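Local coordinates for uncharacterized protein (Bacteroides ovatus, PDB 4FXT) that is of unknown function but pairs a transthyretin-like N-terminal domain with a C-terminal E-set-like domain, as in other members of the DUF3823 family, at residues N124-N129 with K184-S189; P71-S76 with T95-V100; P6-T11 with I82-N87. All coordinates share one frame; numbering follows the deposited sequence.

Contact 1. Residues N124-N129 with K184-S189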
loop_
_atom_site.group_PDB
_atom_site.type_symbol
_atom_site.label_atom_id
_atom_site.label_comp_id
_atom_site.label_asym_id
_atom_site.label_seq_id
_atom_site.Cartn_x
_atom_site.Cartn_y
_atom_site.Cartn_z
ATOM N N ASN A 124 9.444 4.887 -16.815
ATOM C CA ASN A 124 9.114 3.794 -17.709
ATOM C C ASN A 124 7.617 3.392 -17.607
ATOM O O ASN A 124 7.032 3.007 -18.624
ATOM C CB ASN A 124 10.015 2.619 -17.301
ATOM C CG ASN A 124 9.715 1.308 -17.955
ATOM O OD1 ASN A 124 9.537 1.233 -19.181
ATOM N ND2 ASN A 124 9.710 0.239 -17.138
ATOM N N ALA A 125 7.029 3.450 -16.379
ATOM C CA ALA A 125 5.657 3.033 -16.047
ATOM C C ALA A 125 4.603 3.945 -16.658
ATOM O O ALA A 125 4.843 5.131 -16.856
ATOM C CB ALA A 125 5.465 3.009 -14.538
ATOM N N ASN A 126 3.407 3.379 -16.908
ATOM C CA ASN A 126 2.268 4.086 -17.476
ATOM C C ASN A 126 1.052 3.830 -16.624
ATOM O O ASN A 126 0.794 2.701 -16.203
ATOM C CB ASN A 126 2.048 3.662 -18.917
ATOM C CG ASN A 126 3.198 4.012 -19.829
ATOM O OD1 ASN A 126 3.752 3.139 -20.487
ATOM N ND2 ASN A 126 3.642 5.274 -19.830
HETATM N N MSE A 127 0.329 4.904 -16.341
HETATM C CA MSE A 127 -0.844 4.929 -15.456
HETATM C C MSE A 127 -2.029 4.253 -16.139
HETATM O O MSE A 127 -2.312 4.559 -17.307
HETATM C CB MSE A 127 -1.140 6.398 -15.110
HETATM C CG MSE A 127 -2.447 6.648 -14.410
HETATM SE SE MSE A 127 -2.567 8.409 -13.542
HETATM C CE MSE A 127 -1.899 9.722 -14.958
ATOM N N GLU A 128 -2.696 3.296 -15.414
ATOM C CA GLU A 128 -3.877 2.570 -15.942
ATOM C C GLU A 128 -5.160 3.132 -15.389
ATOM O O GLU A 128 -6.140 3.279 -16.139
ATOM C CB GLU A 128 -3.859 1.063 -15.672
ATOM C CG GLU A 128 -2.829 0.256 -16.453
ATOM C CD GLU A 128 -2.973 -1.251 -16.282
ATOM O OE1 GLU A 128 -3.880 -1.669 -15.521
ATOM O OE2 GLU A 128 -2.219 -2.013 -16.938
ATOM N N ASN A 129 -5.171 3.422 -14.078
ATOM C CA ASN A 129 -6.355 3.937 -13.385
ATOM C C ASN A 129 -6.003 4.522 -12.046
ATOM O O ASN A 129 -5.011 4.131 -11.418
ATOM C CB ASN A 129 -7.409 2.806 -13.172
ATOM C CG ASN A 129 -8.739 3.269 -12.653
ATOM O OD1 ASN A 129 -9.374 4.168 -13.216
ATOM N ND2 ASN A 129 -9.228 2.606 -11.613
ATOM N N LYS A 184 -3.095 2.360 -10.160
ATOM C CA LYS A 184 -2.557 1.162 -10.820
ATOM C C LYS A 184 -1.761 1.519 -12.071
ATOM O O LYS A 184 -2.223 2.322 -12.888
ATOM C CB LYS A 184 -3.657 0.182 -11.196
ATOM C CG LYS A 184 -3.033 -1.141 -11.605
ATOM C CD LYS A 184 -3.998 -2.152 -12.103
ATOM C CE LYS A 184 -3.273 -3.395 -12.489
ATOM N NZ LYS A 184 -2.316 -3.172 -13.571
ATOM N N SER A 185 -0.567 0.914 -12.221
ATOM C CA SER A 185 0.313 1.069 -13.399
ATOM C C SER A 185 0.246 -0.166 -14.264
ATOM O O SER A 185 -0.313 -1.175 -13.838
ATOM C CB SER A 185 1.756 1.329 -12.986
ATOM O OG SER A 185 2.340 0.169 -12.416
ATOM N N ASP A 186 0.867 -0.111 -15.438
ATOM C CA ASP A 186 0.934 -1.220 -16.382
ATOM C C ASP A 186 2.069 -2.181 -16.014
ATOM O O ASP A 186 2.258 -3.187 -16.726
ATOM C CB ASP A 186 1.133 -0.688 -17.829
ATOM C CG ASP A 186 2.439 0.057 -18.134
ATOM O OD1 ASP A 186 3.068 0.580 -17.188
ATOM O OD2 ASP A 186 2.797 0.167 -19.331
ATOM N N LYS A 187 2.836 -1.877 -14.922
ATOM C CA LYS A 187 4.019 -2.670 -14.556
ATOM C C LYS A 187 3.756 -3.619 -13.341
ATOM O O LYS A 187 4.614 -4.437 -13.004
ATOM C CB LYS A 187 5.218 -1.746 -14.242
ATOM C CG LYS A 187 5.637 -0.790 -15.379
ATOM C CD LYS A 187 5.980 -1.477 -16.721
ATOM C CE LYS A 187 6.202 -0.477 -17.822
ATOM N NZ LYS A 187 6.215 -1.151 -19.142
ATOM N N SER A 188 2.573 -3.563 -12.745
ATOM C CA SER A 188 2.162 -4.416 -11.627
ATOM C C SER A 188 0.677 -4.746 -11.721
ATOM O O SER A 188 -0.104 -3.907 -12.172
ATOM C CB SER A 188 2.464 -3.753 -10.280
ATOM O OG SER A 188 2.058 -4.597 -9.211
ATOM N N SER A 189 0.285 -5.946 -11.244
ATOM C CA SER A 189 -1.103 -6.422 -11.212
ATOM C C SER A 189 -1.852 -5.815 -10.008
ATOM O O SER A 189 -3.078 -5.946 -9.883
ATOM C CB SER A 189 -1.138 -7.946 -11.160
ATOM O OG SER A 189 -0.345 -8.439 -10.094
#
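Lys184 reaches alongside Glu128, the two side chains running in the same direction, and its ammonium group gathers three acceptors. CB starts beside Asn129 O; a chi1 of -168°, which puts CG opposite the backbone N, then carries CG, CD and CE along Glu128 OE1. A bend at the last torsion sets NZ 2.9 Å from Glu128 OE1, a salt bridge in which the nitrogen stands above the Glu128 carboxylate plane. NZ also donates to Ser188 O at 2.7 Å and to Ser185 O, so the charge both faces the acid and ties down the turn that leaves the strand. Were Lys184 replaced by alanine, the Glu128 carboxylate would probably lose its countercharge and the carbonyls of Ser185 and Ser188 their shared donor. On the other flank, Asp186 OD1 accepts from Asn126 N at 2.8 Å, and Asp186 N donates back to Asn126 O. Lys187 folds its CG against Ala125, and its CE comes within 3.6 Å of Asn124 ND2. Ser185 OG takes the amide of Lys187, forming an ST turn. Lys184 O receives Glu128 N at 2.7 Å and, weakly, Asn129 N, while Lys184 N binds Asn129 O. Glu128 and Asn129 thus both face Lys184, the classic beta bulge, here at the end of an antiparallel strand pair in the E-set-like domain.

Contact 2. Residues P71-S76 with T95-V100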
loop_
_atom_site.group_PDB
_atom_site.type_symbol
_atom_site.label_atom_id
_atom_site.label_comp_id
_atom_site.label_asym_id
_atom_site.label_seq_id
_atom_site.Cartn_x
_atom_site.Cartn_y
_atom_site.Cartn_z
ATOM N N PRO A 71 3.208 -3.558 -5.836
ATOM C CA PRO A 71 3.195 -2.420 -6.772
ATOM C C PRO A 71 4.482 -1.549 -6.732
ATOM O O PRO A 71 4.428 -0.307 -6.860
ATOM C CB PRO A 71 1.996 -1.614 -6.310
ATOM C CG PRO A 71 1.928 -1.872 -4.824
ATOM C CD PRO A 71 2.336 -3.309 -4.668
ATOM N N TRP A 72 5.641 -2.205 -6.679
ATOM C CA TRP A 72 6.929 -1.539 -6.726
ATOM C C TRP A 72 7.920 -2.368 -7.520
ATOM O O TRP A 72 7.633 -3.532 -7.816
ATOM C CB TRP A 72 7.465 -1.263 -5.319
ATOM C CG TRP A 72 7.437 -2.429 -4.375
ATOM C CD1 TRP A 72 8.271 -3.512 -4.367
ATOM C CD2 TRP A 72 6.631 -2.536 -3.193
ATOM N NE1 TRP A 72 7.946 -4.350 -3.323
ATOM C CE2 TRP A 72 6.966 -3.755 -2.566
ATOM C CE3 TRP A 72 5.625 -1.729 -2.618
ATOM C CZ2 TRP A 72 6.339 -4.180 -1.384
ATOM C CZ3 TRP A 72 4.982 -2.169 -1.474
ATOM C CH2 TRP A 72 5.356 -3.368 -0.853
ATOM N N GLU A 73 9.085 -1.770 -7.874
ATOM C CA GLU A 73 10.136 -2.479 -8.582
ATOM C C GLU A 73 10.595 -3.672 -7.772
ATOM O O GLU A 73 10.799 -3.554 -6.558
ATOM C CB GLU A 73 11.320 -1.572 -8.906
ATOM C CG GLU A 73 11.045 -0.523 -9.958
ATOM C CD GLU A 73 12.274 0.243 -10.410
ATOM O OE1 GLU A 73 13.204 0.446 -9.593
ATOM O OE2 GLU A 73 12.302 0.633 -11.599
ATOM N N ARG A 74 10.735 -4.814 -8.456
ATOM C CA ARG A 74 11.122 -6.091 -7.863
ATOM C C ARG A 74 12.389 -6.651 -8.563
ATOM O O ARG A 74 12.288 -7.649 -9.288
ATOM C CB ARG A 74 9.935 -7.079 -7.959
ATOM C CG ARG A 74 8.728 -6.682 -7.102
ATOM C CD ARG A 74 7.412 -7.046 -7.762
ATOM N NE ARG A 74 7.128 -6.174 -8.901
ATOM C CZ ARG A 74 6.094 -6.307 -9.724
ATOM N NH1 ARG A 74 5.239 -7.307 -9.571
ATOM N NH2 ARG A 74 5.928 -5.460 -10.732
ATOM N N PRO A 75 13.593 -6.046 -8.321
ATOM C CA PRO A 75 14.815 -6.584 -8.947
ATOM C C PRO A 75 15.279 -7.877 -8.276
ATOM O O PRO A 75 15.291 -7.985 -7.041
ATOM C CB PRO A 75 15.843 -5.470 -8.764
ATOM C CG PRO A 75 15.348 -4.650 -7.632
ATOM C CD PRO A 75 13.887 -4.871 -7.466
ATOM N N SER A 76 15.632 -8.865 -9.114
ATOM C CA SER A 76 16.117 -10.192 -8.722
ATOM C C SER A 76 17.518 -10.097 -8.103
ATOM O O SER A 76 17.796 -10.694 -7.066
ATOM C CB SER A 76 16.150 -11.120 -9.943
ATOM O OG SER A 76 15.006 -11.050 -10.780
ATOM N N THR A 95 10.623 1.043 -4.378
ATOM C CA THR A 95 10.477 2.135 -5.332
ATOM C C THR A 95 9.141 1.845 -6.097
ATOM O O THR A 95 9.116 1.055 -7.049
ATOM C CB THR A 95 11.744 2.323 -6.237
ATOM O OG1 THR A 95 11.880 1.241 -7.153
ATOM C CG2 THR A 95 13.048 2.540 -5.427
ATOM N N PRO A 96 8.014 2.445 -5.628
ATOM C CA PRO A 96 6.727 2.253 -6.324
ATOM C C PRO A 96 6.747 2.830 -7.744
ATOM O O PRO A 96 7.580 3.699 -8.046
ATOM C CB PRO A 96 5.716 3.013 -5.447
ATOM C CG PRO A 96 6.453 3.510 -4.282
ATOM C CD PRO A 96 7.893 3.443 -4.543
ATOM N N TYR A 97 5.848 2.337 -8.629
ATOM C CA TYR A 97 5.801 2.860 -9.995
ATOM C C TYR A 97 5.162 4.246 -9.932
ATOM O O TYR A 97 5.716 5.236 -10.429
ATOM C CB TYR A 97 5.073 1.894 -10.923
ATOM C CG TYR A 97 5.756 0.540 -10.979
ATOM C CD1 TYR A 97 6.929 0.360 -11.705
ATOM C CD2 TYR A 97 5.219 -0.568 -10.322
ATOM C CE1 TYR A 97 7.578 -0.872 -11.737
ATOM C CE2 TYR A 97 5.847 -1.810 -10.365
ATOM C CZ TYR A 97 7.026 -1.958 -11.083
ATOM O OH TYR A 97 7.675 -3.168 -11.182
ATOM N N PHE A 98 4.066 4.316 -9.188
ATOM C CA PHE A 98 3.314 5.500 -8.828
ATOM C C PHE A 98 3.118 5.510 -7.327
ATOM O O PHE A 98 2.932 4.430 -6.726
ATOM C CB PHE A 98 1.979 5.547 -9.577
ATOM C CG PHE A 98 2.071 5.803 -11.058
ATOM C CD1 PHE A 98 2.220 4.753 -11.953
ATOM C CD2 PHE A 98 1.970 7.089 -11.561
ATOM C CE1 PHE A 98 2.298 4.987 -13.326
ATOM C CE2 PHE A 98 2.024 7.323 -12.934
ATOM C CZ PHE A 98 2.204 6.270 -13.807
ATOM N N PHE A 99 3.210 6.697 -6.709
ATOM C CA PHE A 99 3.065 6.809 -5.260
ATOM C C PHE A 99 1.936 7.789 -4.912
ATOM O O PHE A 99 1.788 8.821 -5.573
ATOM C CB PHE A 99 4.398 7.239 -4.625
ATOM C CG PHE A 99 4.396 7.406 -3.118
ATOM C CD1 PHE A 99 4.255 6.300 -2.273
ATOM C CD2 PHE A 99 4.605 8.646 -2.544
ATOM C CE1 PHE A 99 4.259 6.449 -0.878
ATOM C CE2 PHE A 99 4.636 8.794 -1.151
ATOM C CZ PHE A 99 4.468 7.695 -0.325
ATOM N N VAL A 100 1.117 7.430 -3.901
ATOM C CA VAL A 100 0.010 8.281 -3.436
ATOM C C VAL A 100 0.401 8.931 -2.106
ATOM O O VAL A 100 0.670 8.200 -1.145
ATOM C CB VAL A 100 -1.346 7.515 -3.297
ATOM C CG1 VAL A 100 -2.502 8.510 -3.139
ATOM C CG2 VAL A 100 -1.611 6.625 -4.509
HETATM O O HOH W 1 10.905 -4.454 -11.278
#
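The Tyr97 ring carries its hydroxyl to the rim of the Arg74 guanidinium, where OH lies in the guanidinium plane, 2.9 Å from NH2 on an almost straight bond of 174°. NH2 in turn lies at the edge of the ring, near its plane, and the two planes are steeply inclined, 71° apart. The carbonyls of Pro71 and Trp72 approach the ring obliquely, Pro71 O lying 3.6 Å from Tyr97 CD2. One face of the Trp72 indole carries CD of Pro71, offset toward the rim. CG of Trp72 sits between its backbone N and carbonyl carbon (chi1 49°), which turns the indole away from the 95-100 segment; CB itself rests against Thr95 O at 3.3 Å. Beside it, Glu73 N donates to Thr95 O at 2.9 Å, and Thr95 OG1 donates to Glu73 OE1 from above the carboxylate plane. A weak bond from Tyr97 N to Pro71 O completes the backbone link. Arg74 NH1 is held by Gly68 O, a second anchor for the guanidinium. Together with the single bridge of Trp72 and Pro96, these bonds fasten the loop between strands 60-68 and 79-84 of the transthyretin-like domain to the linker entering the first strand of the E-set-like domain.

Contact 3. Residues P6-T11 with I82-N87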
loop_
_atom_site.group_PDB
_atom_site.type_symbol
_atom_site.label_atom_id
_atom_site.label_comp_id
_atom_site.label_asym_id
_atom_site.label_seq_id
_atom_site.Cartn_x
_atom_site.Cartn_y
_atom_site.Cartn_z
ATOM N N PRO A 6 14.464 -19.332 21.319
ATOM C CA PRO A 6 15.385 -18.240 20.962
ATOM C C PRO A 6 15.060 -17.688 19.558
ATOM O O PRO A 6 15.921 -17.087 18.893
ATOM C CB PRO A 6 16.776 -18.911 21.027
ATOM C CG PRO A 6 16.524 -20.363 20.788
ATOM C CD PRO A 6 15.139 -20.649 21.340
ATOM N N LYS A 7 13.784 -17.881 19.132
ATOM C CA LYS A 7 13.243 -17.498 17.825
ATOM C C LYS A 7 12.737 -16.060 17.892
ATOM O O LYS A 7 11.623 -15.800 18.358
ATOM C CB LYS A 7 12.127 -18.476 17.413
ATOM C CG LYS A 7 11.848 -18.501 15.938
ATOM C CD LYS A 7 10.748 -19.472 15.587
ATOM C CE LYS A 7 10.538 -19.517 14.088
ATOM N NZ LYS A 7 9.354 -20.332 13.707
ATOM N N ALA A 8 13.592 -15.135 17.409
ATOM C CA ALA A 8 13.494 -13.671 17.332
ATOM C C ALA A 8 12.350 -13.173 16.413
ATOM O O ALA A 8 11.756 -13.960 15.674
ATOM C CB ALA A 8 14.813 -13.126 16.809
ATOM N N THR A 9 12.072 -11.847 16.458
ATOM C CA THR A 9 11.036 -11.195 15.647
ATOM C C THR A 9 11.674 -10.131 14.756
ATOM O O THR A 9 12.295 -9.202 15.268
ATOM C CB THR A 9 9.939 -10.568 16.563
ATOM O OG1 THR A 9 9.422 -11.539 17.457
ATOM C CG2 THR A 9 8.798 -9.999 15.794
ATOM N N LEU A 10 11.499 -10.246 13.426
ATOM C CA LEU A 10 11.948 -9.246 12.444
ATOM C C LEU A 10 10.766 -8.436 11.999
ATOM O O LEU A 10 9.849 -8.989 11.400
ATOM C CB LEU A 10 12.671 -9.842 11.224
ATOM C CG LEU A 10 13.070 -8.816 10.128
ATOM C CD1 LEU A 10 14.104 -7.790 10.636
ATOM C CD2 LEU A 10 13.593 -9.505 8.896
ATOM N N THR A 11 10.769 -7.137 12.296
ATOM C CA THR A 11 9.661 -6.246 11.918
ATOM C C THR A 11 10.222 -5.079 11.127
ATOM O O THR A 11 11.415 -4.857 11.132
ATOM C CB THR A 11 8.830 -5.755 13.163
ATOM O OG1 THR A 11 9.692 -5.067 14.062
ATOM C CG2 THR A 11 8.139 -6.882 13.916
ATOM N N ILE A 82 20.307 -8.725 6.084
ATOM C CA ILE A 82 19.735 -8.473 7.400
ATOM C C ILE A 82 20.348 -9.423 8.391
ATOM O O ILE A 82 20.203 -10.637 8.235
ATOM C CB ILE A 82 18.176 -8.619 7.369
ATOM C CG1 ILE A 82 17.519 -7.788 6.218
ATOM C CG2 ILE A 82 17.545 -8.326 8.743
ATOM C CD1 ILE A 82 16.023 -8.047 5.968
ATOM N N THR A 83 21.000 -8.889 9.426
ATOM C CA THR A 83 21.559 -9.732 10.471
ATOM C C THR A 83 20.588 -9.644 11.664
ATOM O O THR A 83 20.357 -8.561 12.214
ATOM C CB THR A 83 23.004 -9.334 10.781
ATOM O OG1 THR A 83 23.769 -9.529 9.588
ATOM C CG2 THR A 83 23.622 -10.179 11.873
ATOM N N VAL A 84 19.980 -10.786 12.021
ATOM C CA VAL A 84 19.054 -10.831 13.132
ATOM C C VAL A 84 19.763 -11.528 14.327
ATOM O O VAL A 84 20.185 -12.686 14.261
ATOM C CB VAL A 84 17.693 -11.484 12.771
ATOM C CG1 VAL A 84 17.850 -12.849 12.147
ATOM C CG2 VAL A 84 16.772 -11.560 13.972
ATOM N N ARG A 85 19.936 -10.744 15.390
ATOM C CA ARG A 85 20.486 -11.114 16.688
ATOM C C ARG A 85 19.544 -10.510 17.709
ATOM O O ARG A 85 19.621 -9.309 18.001
ATOM C CB ARG A 85 21.950 -10.673 16.837
ATOM N N GLY A 86 18.558 -11.312 18.112
ATOM C CA GLY A 86 17.462 -10.900 18.982
ATOM C C GLY A 86 16.432 -10.181 18.140
ATOM O O GLY A 86 16.572 -10.129 16.912
ATOM N N ASN A 87 15.389 -9.622 18.768
ATOM C CA ASN A 87 14.372 -8.881 18.025
ATOM C C ASN A 87 15.048 -7.757 17.264
ATOM O O ASN A 87 15.823 -6.990 17.838
ATOM C CB ASN A 87 13.266 -8.363 18.944
ATOM C CG ASN A 87 12.381 -9.433 19.547
ATOM O OD1 ASN A 87 12.604 -10.648 19.423
ATOM N ND2 ASN A 87 11.328 -8.990 20.205
#
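Two strands of the transthyretin-like domain that belong to different sheets face each other here: Ala8, Leu10, Ile82 and Val84 meet through apolar groups between the two sheets, and the turn after strand 79-84 closes the end. The leucine fork of Leu10 slants over Ile82. Both of its methyls meet the isoleucine, Leu10 CD1 standing 4.0 Å from Ile82 CG2 and Leu10 CD2 lying 4.1 Å from Ile82 CD1. Leu10 carries this fork on a CG placed opposite the backbone N (chi1 176°) and so extends it across to strand 79-84, although its CB does not point straight at it. Nearer the start of strand 7-16, the short Ala8 side chain presses its methyl CB on CG2 of Val84 at 3.8 Å and on Gly86 O at 3.5 Å.

Strand 7-16 pairs with 52-58 and 88-93 in one sheet, whereas 79-84 is the edge of the other and pairs with 60-68; this face-to-face layering of two sheets is that of a beta sandwich, consistent with the transthyretin clan. Ile82 also packs on Ile92 of the first sheet and Val84 on Tyr62 of the second.

The turn itself adds the polar part. Gly86 has a positive phi of 81°, a backbone shape that favours glycine, and its N is held by Asn59 OD1. Asn87 then runs next to Thr9, and its OD1 accepts from Thr9 N at 3.2 Å, the donor standing well above the carbonyl plane and the bond bent to 138°. In return, Asn87 CA makes a CA-H...O contact with Thr9 O at 3.5 Å, just where strand 88-93 begins its parallel pairing with strand 7-16.

In the fold
Contacts 1 and 2 touch, their centres about 10 Å apart, whereas contact 3 lies on the opposite side of the chain's centre from contact 1, about 35 Å between centres. Contact 2 joins the two domains; contact 1 belongs to the E-set-like domain and contact 3 to the transthyretin-like one. Arg74 and Tyr97 reach Lys187 on the 184-189 turn, and Phe98 packs on Met127, so contact 2 touches both segments of contact 1. Contact 1, the more superficial, includes exposed residues and is dominated by charged groups and backbone bonds; contact 2 has no exposed residue among those that touch and mixes polar bonds with buried aromatic rings. Contact 3 relies mainly on buried aliphatic packing, with one side-chain hydrogen bond at the turn.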